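Local atomic coordinates of ditrans,polycis-undecaprenyl-diphosphate synthase ((2E,6E)-farnesyl-diphosphate specific) (PDB entry 6ACS), a protein that probably condenses isopentenyl diphosphate units stepwise onto farnesyl diphosphate to make undecaprenyl diphosphate, precursor of the lipid carrier for bacterial cell-wall synthesis. Residues V46-F60 and E127-G139. Residues are numbered along the deposited sequence; the frame is centred on the assembly and turned at random.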
loop_
_atom_site.group_PDB
_atom_site.type_symbol
_atom_site.label_atom_id
_atom_site.label_comp_id
_atom_site.label_asym_id
_atom_site.label_seq_id
_atom_site.Cartn_x
_atom_site.Cartn_y
_atom_site.Cartn_z
ATOM N N VAL B 46 18.067 0.535 15.535
ATOM C CA VAL B 46 17.181 0.368 16.680
ATOM C C VAL B 46 17.502 1.395 17.757
ATOM O O VAL B 46 16.604 2.030 18.336
ATOM C CB VAL B 46 17.293 -1.067 17.222
ATOM C CG1 VAL B 46 16.550 -1.186 18.529
ATOM C CG2 VAL B 46 16.785 -2.072 16.181
ATOM N N GLU B 47 18.793 1.547 18.069
ATOM C CA GLU B 47 19.188 2.497 19.111
ATOM C C GLU B 47 18.854 3.936 18.725
ATOM O O GLU B 47 18.447 4.735 19.581
ATOM C CB GLU B 47 20.678 2.346 19.433
ATOM C CG GLU B 47 20.976 0.941 19.985
ATOM C CD GLU B 47 22.452 0.626 20.140
ATOM O OE1 GLU B 47 23.250 1.563 20.325
ATOM O OE2 GLU B 47 22.809 -0.574 20.080
ATOM N N HIS B 48 18.984 4.284 17.441
ATOM C CA HIS B 48 18.612 5.637 17.046
ATOM C C HIS B 48 17.108 5.849 17.193
ATOM O O HIS B 48 16.657 6.926 17.612
ATOM C CB HIS B 48 19.065 5.926 15.612
ATOM C CG HIS B 48 18.935 7.368 15.228
ATOM N ND1 HIS B 48 19.718 8.356 15.785
ATOM C CD2 HIS B 48 18.093 7.993 14.372
ATOM C CE1 HIS B 48 19.387 9.525 15.262
ATOM N NE2 HIS B 48 18.400 9.334 14.407
ATOM N N CYS B 49 16.314 4.830 16.845
ATOM C CA CYS B 49 14.869 4.955 17.010
ATOM C C CYS B 49 14.515 5.192 18.472
ATOM O O CYS B 49 13.670 6.036 18.784
ATOM C CB CYS B 49 14.162 3.709 16.472
ATOM S SG CYS B 49 14.186 3.624 14.659
ATOM N N VAL B 50 15.135 4.434 19.381
ATOM C CA VAL B 50 14.836 4.608 20.799
ATOM C C VAL B 50 15.247 5.998 21.269
ATOM O O VAL B 50 14.505 6.668 22.000
ATOM C CB VAL B 50 15.546 3.525 21.631
ATOM C CG1 VAL B 50 15.594 3.940 23.091
ATOM C CG2 VAL B 50 14.860 2.184 21.474
ATOM N N LYS B 51 16.414 6.476 20.818
ATOM C CA LYS B 51 16.905 7.785 21.259
ATOM C C LYS B 51 16.076 8.942 20.713
ATOM O O LYS B 51 16.110 10.043 21.283
ATOM C CB LYS B 51 18.372 7.952 20.859
ATOM C CG LYS B 51 19.302 7.033 21.639
ATOM C CD LYS B 51 20.728 7.136 21.154
ATOM C CE LYS B 51 21.398 8.399 21.656
ATOM N NZ LYS B 51 22.859 8.403 21.346
ATOM N N THR B 52 15.427 8.764 19.562
ATOM C CA THR B 52 14.631 9.831 18.965
ATOM C C THR B 52 13.147 9.745 19.306
ATOM O O THR B 52 12.369 10.593 18.857
ATOM C CB THR B 52 14.838 9.866 17.447
ATOM O OG1 THR B 52 14.526 8.585 16.887
ATOM C CG2 THR B 52 16.280 10.194 17.143
ATOM N N GLY B 53 12.712 8.706 20.000
ATOM C CA GLY B 53 11.331 8.652 20.403
ATOM C C GLY B 53 10.411 7.971 19.415
ATOM O O GLY B 53 9.194 8.077 19.567
ATOM N N VAL B 54 10.956 7.280 18.414
ATOM C CA VAL B 54 10.127 6.478 17.516
ATOM C C VAL B 54 9.410 5.414 18.335
ATOM O O VAL B 54 10.022 4.737 19.165
ATOM C CB VAL B 54 11.000 5.844 16.422
ATOM C CG1 VAL B 54 10.169 4.907 15.525
ATOM C CG2 VAL B 54 11.685 6.906 15.589
ATOM N N ARG B 55 8.104 5.265 18.116
ATOM C CA ARG B 55 7.328 4.330 18.925
ATOM C C ARG B 55 7.376 2.895 18.411
ATOM O O ARG B 55 7.162 1.958 19.193
ATOM C CB ARG B 55 5.868 4.774 18.995
ATOM C CG ARG B 55 5.692 6.107 19.696
ATOM C CD ARG B 55 4.229 6.447 19.871
ATOM N NE ARG B 55 4.030 7.417 20.946
ATOM C CZ ARG B 55 3.893 7.095 22.231
ATOM N NH1 ARG B 55 3.940 5.823 22.611
ATOM N NH2 ARG B 55 3.712 8.048 23.138
ATOM N N ALA B 56 7.621 2.700 17.114
ATOM C CA ALA B 56 7.589 1.367 16.534
ATOM C C ALA B 56 8.545 1.296 15.353
ATOM O O ALA B 56 8.619 2.224 14.550
ATOM C CB ALA B 56 6.179 0.989 16.065
ATOM N N LEU B 57 9.269 0.190 15.267
ATOM C CA LEU B 57 10.144 -0.123 14.141
ATOM C C LEU B 57 9.821 -1.538 13.702
ATOM O O LEU B 57 9.874 -2.461 14.522
ATOM C CB LEU B 57 11.621 -0.013 14.543
ATOM C CG LEU B 57 12.630 -0.513 13.516
ATOM C CD1 LEU B 57 12.579 0.359 12.250
ATOM C CD2 LEU B 57 14.018 -0.515 14.147
ATOM N N THR B 58 9.472 -1.710 12.428
ATOM C CA THR B 58 9.062 -3.010 11.893
ATOM C C THR B 58 9.940 -3.355 10.694
ATOM O O THR B 58 10.042 -2.553 9.759
ATOM C CB THR B 58 7.577 -2.977 11.487
ATOM O OG1 THR B 58 6.780 -2.604 12.629
ATOM C CG2 THR B 58 7.123 -4.332 10.926
ATOM N N VAL B 59 10.564 -4.536 10.705
ATOM C CA VAL B 59 11.564 -4.864 9.690
ATOM C C VAL B 59 11.237 -6.186 9.002
ATOM O O VAL B 59 10.656 -7.105 9.594
ATOM C CB VAL B 59 12.990 -4.886 10.288
ATOM C CG1 VAL B 59 13.286 -3.560 10.969
ATOM C CG2 VAL B 59 13.153 -6.045 11.227
ATOM N N PHE B 60 11.654 -6.272 7.736
ATOM C CA PHE B 60 11.318 -7.348 6.801
ATOM C C PHE B 60 12.588 -7.730 6.050
ATOM O O PHE B 60 13.115 -6.915 5.282
ATOM C CB PHE B 60 10.284 -6.842 5.802
ATOM C CG PHE B 60 9.757 -7.877 4.845
ATOM C CD1 PHE B 60 9.635 -9.197 5.219
ATOM C CD2 PHE B 60 9.368 -7.503 3.562
ATOM C CE1 PHE B 60 9.119 -10.136 4.332
ATOM C CE2 PHE B 60 8.853 -8.435 2.667
ATOM C CZ PHE B 60 8.729 -9.750 3.056
ATOM N N GLU B 127 8.105 -0.691 27.491
ATOM C CA GLU B 127 7.109 0.225 26.959
ATOM C C GLU B 127 7.682 1.405 26.180
ATOM O O GLU B 127 6.916 2.296 25.802
ATOM C CB GLU B 127 6.237 0.729 28.113
ATOM C CG GLU B 127 7.046 1.373 29.232
ATOM C CD GLU B 127 7.199 2.874 29.055
ATOM O OE1 GLU B 127 6.400 3.470 28.299
ATOM O OE2 GLU B 127 8.129 3.455 29.658
ATOM N N ALA B 128 8.985 1.444 25.890
ATOM C CA ALA B 128 9.475 2.626 25.185
ATOM C C ALA B 128 9.349 2.522 23.671
ATOM O O ALA B 128 9.138 3.542 23.005
ATOM C CB ALA B 128 10.942 2.888 25.528
ATOM N N MET B 129 9.461 1.322 23.118
ATOM C CA MET B 129 9.381 1.143 21.673
ATOM C C MET B 129 9.044 -0.313 21.422
ATOM O O MET B 129 9.344 -1.168 22.254
ATOM C CB MET B 129 10.688 1.513 20.969
ATOM C CG MET B 129 10.577 1.523 19.455
ATOM S SD MET B 129 12.125 1.972 18.643
ATOM C CE MET B 129 13.032 0.430 18.713
ATOM N N THR B 130 8.376 -0.579 20.304
ATOM C CA THR B 130 8.128 -1.936 19.847
ATOM C C THR B 130 8.953 -2.202 18.596
ATOM O O THR B 130 8.856 -1.460 17.612
ATOM C CB THR B 130 6.648 -2.166 19.568
ATOM O OG1 THR B 130 5.924 -2.028 20.792
ATOM C CG2 THR B 130 6.428 -3.567 18.987
ATOM N N LEU B 131 9.756 -3.255 18.644
ATOM C CA LEU B 131 10.484 -3.761 17.493
ATOM C C LEU B 131 9.765 -5.012 16.991
ATOM O O LEU B 131 9.649 -6.001 17.721
ATOM C CB LEU B 131 11.935 -4.077 17.865
ATOM C CG LEU B 131 12.760 -4.819 16.798
ATOM C CD1 LEU B 131 12.883 -3.976 15.542
ATOM C CD2 LEU B 131 14.146 -5.163 17.333
ATOM N N THR B 132 9.256 -4.956 15.768
ATOM C CA THR B 132 8.541 -6.082 15.179
ATOM C C THR B 132 9.372 -6.687 14.060
ATOM O O THR B 132 9.836 -5.969 13.163
ATOM C CB THR B 132 7.176 -5.647 14.645
ATOM O OG1 THR B 132 6.387 -5.149 15.738
ATOM C CG2 THR B 132 6.455 -6.845 13.999
ATOM N N ILE B 133 9.561 -8.006 14.122
ATOM C CA ILE B 133 10.250 -8.773 13.091
ATOM C C ILE B 133 9.197 -9.549 12.311
ATOM O O ILE B 133 8.423 -10.333 12.886
ATOM C CB ILE B 133 11.298 -9.729 13.692
ATOM C CG1 ILE B 133 12.190 -9.010 14.713
ATOM C CG2 ILE B 133 12.076 -10.422 12.582
ATOM C CD1 ILE B 133 12.957 -7.840 14.181
ATOM N N ALA B 134 9.152 -9.312 11.003
ATOM C CA ALA B 134 8.205 -9.987 10.124
ATOM C C ALA B 134 8.852 -11.275 9.640
ATOM O O ALA B 134 9.905 -11.240 8.998
ATOM C CB ALA B 134 7.809 -9.074 8.960
ATOM N N VAL B 135 8.241 -12.411 9.975
ATOM C CA VAL B 135 8.769 -13.731 9.648
ATOM C C VAL B 135 7.670 -14.501 8.934
ATOM O O VAL B 135 6.553 -14.607 9.453
ATOM C CB VAL B 135 9.215 -14.494 10.912
ATOM C CG1 VAL B 135 9.764 -15.877 10.548
ATOM C CG2 VAL B 135 10.225 -13.669 11.729
ATOM N N SER B 136 7.985 -15.045 7.754
ATOM C CA SER B 136 6.979 -15.714 6.924
ATOM C C SER B 136 5.756 -14.823 6.763
ATOM O O SER B 136 4.608 -15.267 6.900
ATOM C CB SER B 136 6.577 -17.078 7.495
ATOM O OG SER B 136 7.665 -17.983 7.437
ATOM N N TYR B 137 6.020 -13.547 6.492
ATOM C CA TYR B 137 5.009 -12.508 6.428
ATOM C C TYR B 137 4.812 -12.041 4.989
ATOM O O TYR B 137 5.774 -11.942 4.224
ATOM C CB TYR B 137 5.418 -11.307 7.304
ATOM C CG TYR B 137 4.424 -10.190 7.183
ATOM C CD1 TYR B 137 3.316 -10.147 8.009
ATOM C CD2 TYR B 137 4.579 -9.193 6.220
ATOM C CE1 TYR B 137 2.362 -9.149 7.881
ATOM C CE2 TYR B 137 3.635 -8.188 6.074
ATOM C CZ TYR B 137 2.524 -8.177 6.900
ATOM O OH TYR B 137 1.592 -7.184 6.757
ATOM N N GLY B 138 3.574 -11.711 4.644
ATOM C CA GLY B 138 3.293 -10.917 3.456
ATOM C C GLY B 138 2.074 -10.059 3.718
ATOM O O GLY B 138 1.194 -10.438 4.491
ATOM N N GLY B 139 2.015 -8.892 3.069
ATOM C CA GLY B 139 0.884 -8.003 3.309
ATOM C C GLY B 139 -0.433 -8.589 2.835
ATOM O O GLY B 139 -1.483 -8.410 3.464
HETATM O O HOH W 1 10.977 5.079 21.498
HETATM O O HOH W 2 5.474 0.813 21.136
HETATM O O HOH W 3 6.833 -2.475 15.430
#
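Strands 56-60 and 129-134 are parallel neighbours in the central sheet of the cis-prenyltransferase fold. Ala56 pairs with Thr130, Leu57 with Leu131, Thr58 with Thr132 and Val59 with Ile133. Five backbone hydrogen bonds run along the pair. The first is Thr130 N to Arg55 O, just before strand 56-60, and the last is Ala134 N to Val59 O. Strand 12-17 flanks 56-60 on its other edge, and 97-102 flanks 129-134.

Helix 46-52 packs on the sheet face that carries Leu57 and Leu131. It ends in a Schellman motif at Gly53. Met129 makes most of the contact with the helix. Its chain is extended as far as SD and then bends (chi3 80°), which turns CE toward the helix. Met129 SD lies 3.4 Å from Cys49 CB, and Met129 CE lies 3.7 Å from Val50 CG2. Val46 CG1 meets the same methyl from one helical turn earlier. Further along this face, Leu57 and Leu131 lie side by side, with CD2 of Leu57 against CD1 of Leu131. The next pair is tight: Val59 CG2 is only 3.5 Å from Ile133 CD1.

Thr58 and Thr132 stand alongside each other on the opposite face. Their hydroxyls do not meet directly. Water 3 bridges them, 2.8 Å from Thr58 OG1 and 2.7 Å from Thr132 OG1, and also donates to Thr130 O. Thr58 OG1 has a further partner in His12.

Phe60 stacks on Phe196, near the predicted substrate-binding residues Arg186 and Ser194. The Phe60 ring reaches past Ala134 CB, carried there by a chi1 of -175° that sets CG opposite the backbone N, and its CE1 comes within 3.8 Å of Tyr137 O.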